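Local structure of mandelate racemase/muconate lactonizing enzyme family protein (Sorangium cellulosum, 3S5S) at residues 132-136 with 343-349; 195-201 with 223-227; 307-311 with 348-352. The protein is a member of the mandelate racemase/muconate lactonizing enzyme family, with the enolase-superfamily build of an N-terminal domain and a modified beta/alpha barrel. All coordinates share one frame; numbering follows the deposited sequence.

Contact 1: 132-136 with 343-349; sequences TALTT and GPALSLE
Leu-134 and Leu-346 are an antiparallel hydrogen-bonded pair, and their side chains stand next to each other on one face of the sheet, CB to CB 4.4 Å. Leu-346 places CG beside its own backbone N (chi1 -57°), and one tip methyl, CD1, reaches Thr-136, two residues on from Leu-134, and lies 4.1 Å from its CB. The side chain of Leu-134 packs on Ala-310 and Ala-314 of helix 303-316. Two bonds join the backbones of this pair: Leu-134 N to Leu-346 O and Leu-346 N to Leu-134 O, both 2.8 Å. Strand 133-140 is the first strand of the beta/alpha barrel. Strand 345-347 adds to it antiparallel and lies outside the run of eight parallel barrel strands. The other face carries Ala-133, Thr-135, Ala-345 and Ser-347. The side chains of Thr-135 and Pro-344 lie side by side and point the same way, with Thr-135 CG2 4.1 Å from Pro-344 CB. Thr-136 N closes this end with a nearly straight bond to Pro-344 O (2.6 Å, 171° at the hydrogen). Thr-136 CG2 sits close to the same oxygen. Its OG1 is anti to the backbone N and bonds Leu-324 N. At the far end Leu-348 N bonds Thr-132 O at 2.7 Å. The side chains of Thr-132 and Glu-349 cross there at about a right angle, with OG1 of Thr-132 3.6 Å from CG of Glu-349.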
ATOM      1  N   THR A 132      -5.940  -8.565 -15.998  1.00 25.28           N
ATOM      2  CA  THR A 132      -4.891  -8.359 -16.985  1.00 26.07           C
ATOM      3  C   THR A 132      -5.378  -7.539 -18.191  1.00 25.81           C
ATOM      4  O   THR A 132      -4.634  -7.397 -19.159  1.00 26.35           O
ATOM      5  CB  THR A 132      -4.289  -9.705 -17.523  1.00 26.40           C
ATOM      6  OG1 THR A 132      -5.350 -10.616 -17.864  1.00 28.93           O
ATOM      7  CG2 THR A 132      -3.325 -10.341 -16.494  1.00 26.32           C
ATOM      8  N   ALA A 133      -6.604  -7.013 -18.134  1.00 25.02           N
ATOM      9  CA  ALA A 133      -7.177  -6.255 -19.232  1.00 24.26           C
ATOM     10  C   ALA A 133      -7.627  -4.885 -18.760  1.00 24.62           C
ATOM     11  O   ALA A 133      -8.219  -4.759 -17.658  1.00 24.13           O
ATOM     12  CB  ALA A 133      -8.354  -7.017 -19.792  1.00 25.30           C
ATOM     13  N   LEU A 134      -7.380  -3.845 -19.566  1.00 24.28           N
ATOM     14  CA  LEU A 134      -7.989  -2.510 -19.257  1.00 24.13           C
ATOM     15  C   LEU A 134      -8.575  -1.914 -20.493  1.00 24.63           C
ATOM     16  O   LEU A 134      -8.227  -2.330 -21.578  1.00 25.99           O
ATOM     17  CB  LEU A 134      -7.017  -1.519 -18.612  1.00 23.07           C
ATOM     18  CG  LEU A 134      -6.287  -1.875 -17.308  1.00 19.74           C
ATOM     19  CD1 LEU A 134      -5.190  -0.870 -17.045  1.00 18.88           C
ATOM     20  CD2 LEU A 134      -7.229  -1.975 -16.070  1.00 18.71           C
ATOM     21  N   THR A 135      -9.510  -0.986 -20.324  1.00 25.55           N
ATOM     22  CA  THR A 135     -10.106  -0.246 -21.430  1.00 26.09           C
ATOM     23  C   THR A 135      -9.770   1.226 -21.253  1.00 25.11           C
ATOM     24  O   THR A 135     -10.138   1.823 -20.235  1.00 24.29           O
ATOM     25  CB  THR A 135     -11.598  -0.473 -21.459  1.00 27.16           C
ATOM     26  OG1 THR A 135     -11.808  -1.837 -21.788  1.00 33.23           O
ATOM     27  CG2 THR A 135     -12.307   0.369 -22.515  1.00 28.24           C
ATOM     28  N   THR A 136      -9.061   1.794 -22.232  1.00 24.28           N
ATOM     29  CA  THR A 136      -8.608   3.206 -22.139  1.00 23.74           C
ATOM     30  C   THR A 136      -9.527   4.212 -22.804  1.00 23.91           C
ATOM     31  O   THR A 136     -10.138   3.911 -23.808  1.00 25.42           O
ATOM     32  CB  THR A 136      -7.094   3.391 -22.611  1.00 23.76           C
ATOM     33  OG1 THR A 136      -6.625   4.706 -22.268  1.00 23.04           O
ATOM     34  CG2 THR A 136      -6.882   3.045 -24.089  1.00 21.39           C
ATOM     35  N   GLY A 343      -7.220  -0.856 -30.085  1.00 27.94           N
ATOM     36  CA  GLY A 343      -8.065   0.335 -29.929  1.00 27.91           C
ATOM     37  C   GLY A 343      -7.963   0.744 -28.465  1.00 25.87           C
ATOM     38  O   GLY A 343      -6.872   0.951 -27.984  1.00 24.91           O
ATOM     39  N   PRO A 344      -9.104   0.791 -27.752  1.00 25.43           N
ATOM     40  CA  PRO A 344      -9.190   1.095 -26.319  1.00 24.01           C
ATOM     41  C   PRO A 344      -8.734  -0.033 -25.394  1.00 22.95           C
ATOM     42  O   PRO A 344      -8.496   0.198 -24.218  1.00 23.15           O
ATOM     43  CB  PRO A 344     -10.679   1.373 -26.091  1.00 24.90           C
ATOM     44  CG  PRO A 344     -11.406   0.810 -27.262  1.00 27.37           C
ATOM     45  CD  PRO A 344     -10.426   0.624 -28.399  1.00 26.42           C
ATOM     46  N   ALA A 345      -8.601  -1.239 -25.925  1.00 22.71           N
ATOM     47  CA  ALA A 345      -8.364  -2.427 -25.124  1.00 21.74           C
ATOM     48  C   ALA A 345      -6.830  -2.603 -24.924  1.00 21.69           C
ATOM     49  O   ALA A 345      -6.044  -2.547 -25.891  1.00 21.55           O
ATOM     50  CB  ALA A 345      -8.996  -3.647 -25.828  1.00 20.68           C
ATOM     51  N   LEU A 346      -6.432  -2.780 -23.670  1.00 21.07           N
ATOM     52  CA  LEU A 346      -5.057  -3.008 -23.288  1.00 21.94           C
ATOM     53  C   LEU A 346      -5.039  -4.364 -22.654  1.00 22.16           C
ATOM     54  O   LEU A 346      -5.858  -4.653 -21.773  1.00 22.97           O
ATOM     55  CB  LEU A 346      -4.623  -1.979 -22.255  1.00 21.36           C
ATOM     56  CG  LEU A 346      -4.787  -0.540 -22.745  1.00 23.23           C
ATOM     57  CD1 LEU A 346      -4.341   0.488 -21.675  1.00 19.05           C
ATOM     58  CD2 LEU A 346      -4.026  -0.339 -24.077  1.00 24.98           C
ATOM     59  N   SER A 347      -4.164  -5.228 -23.132  1.00 22.59           N
ATOM     60  CA  SER A 347      -4.099  -6.567 -22.563  1.00 24.23           C
ATOM     61  C   SER A 347      -2.700  -6.810 -22.002  1.00 23.64           C
ATOM     62  O   SER A 347      -1.735  -6.398 -22.627  1.00 23.75           O
ATOM     63  CB  SER A 347      -4.434  -7.601 -23.633  1.00 24.40           C
ATOM     64  OG  SER A 347      -3.750  -8.798 -23.297  1.00 28.52           O
ATOM     65  N   LEU A 348      -2.590  -7.469 -20.851  1.00 24.35           N
ATOM     66  CA  LEU A 348      -1.299  -7.670 -20.217  1.00 25.68           C
ATOM     67  C   LEU A 348      -0.847  -9.136 -20.147  1.00 27.76           C
ATOM     68  O   LEU A 348       0.258  -9.431 -19.687  1.00 27.77           O
ATOM     69  CB  LEU A 348      -1.251  -7.050 -18.829  1.00 24.38           C
ATOM     70  CG  LEU A 348      -1.604  -5.611 -18.493  1.00 24.02           C
ATOM     71  CD1 LEU A 348      -1.567  -5.514 -16.990  1.00 16.98           C
ATOM     72  CD2 LEU A 348      -0.722  -4.527 -19.159  1.00 18.85           C
ATOM     73  N   GLU A 349      -1.680 -10.030 -20.666  1.00 30.61           N
ATOM     74  CA  GLU A 349      -1.446 -11.482 -20.632  1.00 33.01           C
ATOM     75  C   GLU A 349      -0.085 -11.949 -21.171  1.00 33.05           C
ATOM     76  O   GLU A 349       0.480 -12.977 -20.683  1.00 34.22           O
ATOM     77  CB  GLU A 349      -2.594 -12.222 -21.359  1.00 35.60           C
ATOM     78  CG  GLU A 349      -3.753 -12.651 -20.403  1.00 40.26           C
ATOM     79  CD  GLU A 349      -4.822 -13.584 -21.055  1.00 49.38           C
ATOM     80  OE1 GLU A 349      -4.806 -13.778 -22.310  1.00 50.24           O
ATOM     81  OE2 GLU A 349      -5.697 -14.118 -20.297  1.00 51.33           O
TER

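Contact 2: 195-201 with 223-227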
ATOM      1  N   GLY A 195      -9.476  20.112 -17.392  1.00 36.62           N
ATOM      2  CA  GLY A 195      -9.176  21.546 -17.394  1.00 39.60           C
ATOM      3  C   GLY A 195      -7.698  21.811 -17.177  1.00 40.49           C
ATOM      4  O   GLY A 195      -7.194  22.888 -17.483  1.00 41.67           O
ATOM      5  N   ASN A 196      -6.992  20.820 -16.641  1.00 40.38           N
ATOM      6  CA  ASN A 196      -5.597  20.997 -16.207  1.00 41.25           C
ATOM      7  C   ASN A 196      -5.421  22.317 -15.488  1.00 43.30           C
ATOM      8  O   ASN A 196      -4.439  23.012 -15.696  1.00 44.70           O
ATOM      9  CB  ASN A 196      -4.599  20.846 -17.378  1.00 41.27           C
ATOM     10  CG  ASN A 196      -4.380  19.371 -17.784  1.00 41.32           C
ATOM     11  OD1 ASN A 196      -4.752  18.952 -18.894  1.00 42.27           O
ATOM     12  ND2 ASN A 196      -3.786  18.576 -16.870  1.00 41.45           N
ATOM     13  N   GLY A 197      -6.399  22.669 -14.657  1.00 44.29           N
ATOM     14  CA  GLY A 197      -6.264  23.803 -13.764  1.00 46.13           C
ATOM     15  C   GLY A 197      -6.301  25.160 -14.435  1.00 48.86           C
ATOM     16  O   GLY A 197      -6.103  26.209 -13.775  1.00 50.67           O
ATOM     17  N   GLY A 198      -6.572  25.160 -15.737  1.00 49.44           N
ATOM     18  CA  GLY A 198      -6.601  26.401 -16.508  1.00 51.42           C
ATOM     19  C   GLY A 198      -7.984  27.013 -16.635  1.00 53.07           C
ATOM     20  O   GLY A 198      -8.278  27.698 -17.627  1.00 55.33           O
ATOM     21  N   LEU A 199      -8.852  26.768 -15.660  1.00 52.14           N
ATOM     22  CA  LEU A 199     -10.142  27.421 -15.642  1.00 53.24           C
ATOM     23  C   LEU A 199     -10.341  28.163 -14.323  1.00 54.14           C
ATOM     24  O   LEU A 199      -9.447  28.219 -13.457  1.00 53.08           O
ATOM     25  CB  LEU A 199     -11.276  26.418 -15.862  1.00 52.80           C
ATOM     26  CG  LEU A 199     -11.610  25.765 -17.224  1.00 54.80           C
ATOM     27  CD1 LEU A 199     -10.520  24.828 -17.749  1.00 54.77           C
ATOM     28  CD2 LEU A 199     -12.932  24.983 -17.148  1.00 55.46           C
ATOM     29  N   THR A 200     -11.509  28.793 -14.232  1.00 55.77           N
ATOM     30  CA  THR A 200     -12.090  29.292 -12.999  1.00 56.27           C
ATOM     31  C   THR A 200     -13.183  28.286 -12.708  1.00 55.41           C
ATOM     32  O   THR A 200     -13.457  27.408 -13.545  1.00 54.90           O
ATOM     33  CB  THR A 200     -12.722  30.706 -13.188  1.00 59.16           C
ATOM     34  OG1 THR A 200     -13.584  30.689 -14.332  1.00 59.41           O
ATOM     35  CG2 THR A 200     -11.640  31.796 -13.358  1.00 59.45           C
ATOM     36  N   ALA A 201     -13.793  28.378 -11.529  1.00 55.56           N
ATOM     37  CA  ALA A 201     -14.929  27.527 -11.205  1.00 54.46           C
ATOM     38  C   ALA A 201     -16.095  27.909 -12.105  1.00 56.24           C
ATOM     39  O   ALA A 201     -16.730  27.039 -12.704  1.00 54.97           O
ATOM     40  CB  ALA A 201     -15.300  27.660  -9.731  1.00 54.70           C
ATOM     41  N   GLN A 223      -9.980  18.141 -12.559  1.00 29.36           N
ATOM     42  CA  GLN A 223      -9.191  19.294 -12.103  1.00 30.00           C
ATOM     43  C   GLN A 223      -9.473  20.611 -12.849  1.00 31.24           C
ATOM     44  O   GLN A 223      -8.568  21.180 -13.478  1.00 31.66           O
ATOM     45  CB  GLN A 223      -7.699  18.969 -12.226  1.00 28.91           C
ATOM     46  CG  GLN A 223      -6.833  20.025 -11.608  1.00 31.70           C
ATOM     47  CD  GLN A 223      -6.781  19.896 -10.119  1.00 33.21           C
ATOM     48  OE1 GLN A 223      -6.742  18.778  -9.590  1.00 33.24           O
ATOM     49  NE2 GLN A 223      -6.770  21.027  -9.426  1.00 33.31           N
ATOM     50  N   PRO A 224     -10.705  21.115 -12.776  1.00 32.21           N
ATOM     51  CA  PRO A 224     -10.976  22.289 -13.598  1.00 34.12           C
ATOM     52  C   PRO A 224     -10.242  23.541 -13.139  1.00 35.78           C
ATOM     53  O   PRO A 224      -9.914  24.391 -13.965  1.00 37.53           O
ATOM     54  CB  PRO A 224     -12.481  22.497 -13.438  1.00 33.92           C
ATOM     55  CG  PRO A 224     -12.810  21.942 -12.146  1.00 34.98           C
ATOM     56  CD  PRO A 224     -11.813  20.822 -11.848  1.00 32.73           C
ATOM     57  N   VAL A 225     -10.028  23.676 -11.834  1.00 35.99           N
ATOM     58  CA  VAL A 225      -9.361  24.838 -11.279  1.00 37.35           C
ATOM     59  C   VAL A 225      -7.938  24.511 -10.815  1.00 36.76           C
ATOM     60  O   VAL A 225      -7.558  23.352 -10.762  1.00 35.09           O
ATOM     61  CB  VAL A 225     -10.169  25.484 -10.155  1.00 38.44           C
ATOM     62  CG1 VAL A 225     -11.491  26.033 -10.701  1.00 40.23           C
ATOM     63  CG2 VAL A 225     -10.393  24.514  -9.022  1.00 36.31           C
ATOM     64  N   PRO A 226      -7.137  25.554 -10.516  1.00 39.01           N
ATOM     65  CA  PRO A 226      -5.743  25.299 -10.140  1.00 38.04           C
ATOM     66  C   PRO A 226      -5.619  24.598  -8.792  1.00 37.36           C
ATOM     67  O   PRO A 226      -6.504  24.725  -7.930  1.00 37.30           O
ATOM     68  CB  PRO A 226      -5.116  26.705 -10.056  1.00 39.48           C
ATOM     69  CG  PRO A 226      -6.174  27.702 -10.614  1.00 42.38           C
ATOM     70  CD  PRO A 226      -7.491  27.005 -10.522  1.00 41.37           C
ATOM     71  N   ARG A 227      -4.472  23.930  -8.615  1.00 36.49           N
ATOM     72  CA  ARG A 227      -4.120  23.218  -7.404  1.00 36.05           C
ATOM     73  C   ARG A 227      -4.368  23.969  -6.094  1.00 37.67           C
ATOM     74  O   ARG A 227      -4.760  23.341  -5.110  1.00 37.23           O
ATOM     75  CB  ARG A 227      -2.676  22.750  -7.449  1.00 35.27           C
ATOM     76  CG  ARG A 227      -2.325  21.902  -6.263  1.00 36.50           C
ATOM     77  CD  ARG A 227      -0.882  21.497  -6.207  1.00 38.50           C
ATOM     78  NE  ARG A 227      -0.476  21.314  -4.808  1.00 43.93           N
ATOM     79  CZ  ARG A 227      -0.466  20.146  -4.151  1.00 45.20           C
ATOM     80  NH1 ARG A 227      -0.813  19.015  -4.755  1.00 43.33           N
ATOM     81  NH2 ARG A 227      -0.088  20.107  -2.875  1.00 47.81           N
TER
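Gly-197 N donates to Gln-223 O at 2.9 Å, meeting the carbonyl almost head-on (C=O...N 173°). A weak bond follows from Leu-199 N to Pro-224 O at 3.1 Å. Gly-197 CA also points a hydrogen at Val-225 O, 3.3 Å away. Beside it, Pro-226 brings CG to 3.5 Å from Gly-197 O. Further along, Val-225 CG1 touches the backbone where the helix starts, 3.4 Å from Ala-201 N. Gly-195 to Gly-198 form a type I' turn, closed by Gly-198 N to Gly-195 O, which presents Gly-197 to the other loop. The positive phi of Gly-197 suits glycine. In segment 223-227, Gln-223 bends at chi2 (79°) and folds back over its own loop. Its NE2 bonds Val-225 O at 2.8 Å, with that oxygen near the amide plane. Its OE1 takes the N-H groups of Asp-247 and Ser-249. Asn-196 points the other way, with ND2 bonded to Glu-248. Both loops follow barrel strands, 190-194 and 217-222, at the C-terminal ends where this superfamily keeps its active site. Thr-200 is the N-cap of helix 201-213, whose Ala-204 touches Leu-199 and Pro-224, and Met-233 of helix 230-239 packs on Gln-223, Pro-224 and Val-225.

Contact 3: 307-311 with 348-352; sequences TASAC and LEGIR
Leu-348 packs on Ala-310 and Cys-311, and Ile-351 on Thr-307, of helix 303-316. This is a helix of the beta/alpha barrel, between strands 293-296 and 319-322. Leu-348 and Ile-351 stand at the two ends of a type I turn, closed by the backbone bond from Ile-351 N to Leu-348 O. The contact is buried and apolar, with no hydrogen bond between the two segments. The CB of Leu-348 heads toward the helix and lies 4.1 Å from CD1 of Ile-351, its neighbour in the turn. From CG the side chain forks over the helix surface. CD1 goes to the side of Cys-311 and meets its CA at 3.8 Å. It also lies 3.9 Å from Ala-310 O, so this methyl rests on the helix backbone. CD2 takes the other branch and meets Ala-310 CB at 3.8 Å. It also brushes Thr-307 CG2, and these two side chains slide past each other in opposite directions. Trp-124 and Phe-339 also touch Leu-348. Thr-307 holds CG2 anti to its backbone N (chi1 -46° for OG1), and this turns the methyl to the loop. OG1 is used elsewhere: it bonds Val-303 O one helical turn back and, weakly, Phe-339 N. Ile-351 reaches the helix with its last carbon. It places CG1 beside its own N (chi1 -66°) and continues extended to CD1. Thr-307 and Ile-351 meet tip to tip, CG2 to CD1 at 3.5 Å. On the Cys-311 side, SG is 4.4 Å from the same CD1 of Ile-351.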
ATOM      1  N   THR A 307       2.906   0.848 -19.754  1.00 20.97           N
ATOM      2  CA  THR A 307       2.707  -0.527 -19.316  1.00 20.85           C
ATOM      3  C   THR A 307       2.909  -0.641 -17.803  1.00 20.56           C
ATOM      4  O   THR A 307       2.166  -1.325 -17.118  1.00 21.65           O
ATOM      5  CB  THR A 307       3.609  -1.541 -20.027  1.00 20.88           C
ATOM      6  OG1 THR A 307       3.601  -1.277 -21.435  1.00 21.93           O
ATOM      7  CG2 THR A 307       3.057  -2.935 -19.798  1.00 19.69           C
ATOM      8  N   ALA A 308       3.905   0.026 -17.268  1.00 19.89           N
ATOM      9  CA  ALA A 308       4.045   0.028 -15.812  1.00 19.45           C
ATOM     10  C   ALA A 308       2.736   0.454 -15.126  1.00 18.81           C
ATOM     11  O   ALA A 308       2.300  -0.187 -14.189  1.00 19.50           O
ATOM     12  CB  ALA A 308       5.209   0.944 -15.380  1.00 18.37           C
ATOM     13  N   SER A 309       2.135   1.546 -15.579  1.00 19.02           N
ATOM     14  CA  SER A 309       0.829   1.998 -15.092  1.00 19.13           C
ATOM     15  C   SER A 309      -0.302   1.004 -15.278  1.00 19.64           C
ATOM     16  O   SER A 309      -1.140   0.864 -14.401  1.00 19.85           O
ATOM     17  CB  SER A 309       0.432   3.286 -15.781  1.00 19.36           C
ATOM     18  OG  SER A 309       1.261   4.353 -15.305  1.00 20.88           O
ATOM     19  N   ALA A 310      -0.347   0.304 -16.413  1.00 20.61           N
ATOM     20  CA  ALA A 310      -1.446  -0.617 -16.640  1.00 20.26           C
ATOM     21  C   ALA A 310      -1.281  -1.800 -15.683  1.00 20.60           C
ATOM     22  O   ALA A 310      -2.254  -2.228 -15.076  1.00 22.65           O
ATOM     23  CB  ALA A 310      -1.519  -1.025 -18.064  1.00 19.84           C
ATOM     24  N   CYS A 311      -0.046  -2.261 -15.467  1.00 21.21           N
ATOM     25  CA  CYS A 311       0.244  -3.349 -14.520  1.00 20.78           C
ATOM     26  C   CYS A 311      -0.226  -2.942 -13.143  1.00 20.03           C
ATOM     27  O   CYS A 311      -0.809  -3.750 -12.420  1.00 19.60           O
ATOM     28  CB  CYS A 311       1.739  -3.622 -14.449  1.00 20.72           C
ATOM     29  SG  CYS A 311       2.400  -4.483 -15.867  1.00 27.35           S
ATOM     30  N   LEU A 348      -2.590  -7.469 -20.851  1.00 24.35           N
ATOM     31  CA  LEU A 348      -1.299  -7.670 -20.217  1.00 25.68           C
ATOM     32  C   LEU A 348      -0.847  -9.136 -20.147  1.00 27.76           C
ATOM     33  O   LEU A 348       0.258  -9.431 -19.687  1.00 27.77           O
ATOM     34  CB  LEU A 348      -1.251  -7.050 -18.829  1.00 24.38           C
ATOM     35  CG  LEU A 348      -1.604  -5.611 -18.493  1.00 24.02           C
ATOM     36  CD1 LEU A 348      -1.567  -5.514 -16.990  1.00 16.98           C
ATOM     37  CD2 LEU A 348      -0.722  -4.527 -19.159  1.00 18.85           C
ATOM     38  N   GLU A 349      -1.680 -10.030 -20.666  1.00 30.61           N
ATOM     39  CA  GLU A 349      -1.446 -11.482 -20.632  1.00 33.01           C
ATOM     40  C   GLU A 349      -0.085 -11.949 -21.171  1.00 33.05           C
ATOM     41  O   GLU A 349       0.480 -12.977 -20.683  1.00 34.22           O
ATOM     42  CB  GLU A 349      -2.594 -12.222 -21.359  1.00 35.60           C
ATOM     43  CG  GLU A 349      -3.753 -12.651 -20.403  1.00 40.26           C
ATOM     44  CD  GLU A 349      -4.822 -13.584 -21.055  1.00 49.38           C
ATOM     45  OE1 GLU A 349      -4.806 -13.778 -22.310  1.00 50.24           O
ATOM     46  OE2 GLU A 349      -5.697 -14.118 -20.297  1.00 51.33           O
ATOM     47  N   GLY A 350       0.455 -11.220 -22.146  1.00 30.58           N
ATOM     48  CA  GLY A 350       1.731 -11.608 -22.723  1.00 29.38           C
ATOM     49  C   GLY A 350       2.948 -11.144 -21.916  1.00 28.48           C
ATOM     50  O   GLY A 350       4.063 -11.327 -22.341  1.00 27.38           O
ATOM     51  N   ILE A 351       2.720 -10.499 -20.773  1.00 27.13           N
ATOM     52  CA  ILE A 351       3.791 -10.024 -19.930  1.00 25.69           C
ATOM     53  C   ILE A 351       4.023 -11.105 -18.909  1.00 26.55           C
ATOM     54  O   ILE A 351       3.109 -11.486 -18.143  1.00 27.14           O
ATOM     55  CB  ILE A 351       3.417  -8.713 -19.256  1.00 24.83           C
ATOM     56  CG1 ILE A 351       3.293  -7.637 -20.328  1.00 23.96           C
ATOM     57  CG2 ILE A 351       4.461  -8.340 -18.164  1.00 22.34           C
ATOM     58  CD1 ILE A 351       2.617  -6.386 -19.844  1.00 25.63           C
ATOM     59  N   ARG A 352       5.229 -11.639 -18.939  1.00 26.87           N
ATOM     60  CA  ARG A 352       5.558 -12.830 -18.187  1.00 28.51           C
ATOM     61  C   ARG A 352       6.523 -12.523 -17.024  1.00 27.11           C
ATOM     62  O   ARG A 352       6.649 -13.323 -16.119  1.00 27.50           O
ATOM     63  CB  ARG A 352       6.222 -13.846 -19.129  1.00 30.29           C
ATOM     64  CG  ARG A 352       5.337 -14.364 -20.308  1.00 37.19           C
ATOM     65  CD  ARG A 352       5.670 -15.862 -20.654  1.00 46.62           C
ATOM     66  NE  ARG A 352       7.104 -16.082 -20.949  1.00 53.26           N
ATOM     67  CZ  ARG A 352       7.895 -17.007 -20.374  1.00 58.77           C
ATOM     68  NH1 ARG A 352       9.181 -17.106 -20.737  1.00 60.73           N
ATOM     69  NH2 ARG A 352       7.419 -17.855 -19.448  1.00 59.94           N
TER

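How the contacts relate
Contacts 1 and 3 are neighbours, with centres 9 Å apart. They share Leu-348 and Glu-349, where strand 345-347 runs into the turn of contact 3. They also touch directly: Leu-134 CD1 lies 3.8 Å from Ala-310 CA. Segments 132-136 and 348-352 thus both lean on helix 303-316. Contact 2 is separate. Its centre is about 30 Å from that of contact 1 and about 32 Å from that of contact 3. The nearest atoms are about 15 Å away in both cases. Contact 2 is at the active-site end of the barrel strands, whereas contact 1 involves the start of the first one. Contacts 2 and 3 lie on opposite sides of the centre of the chain.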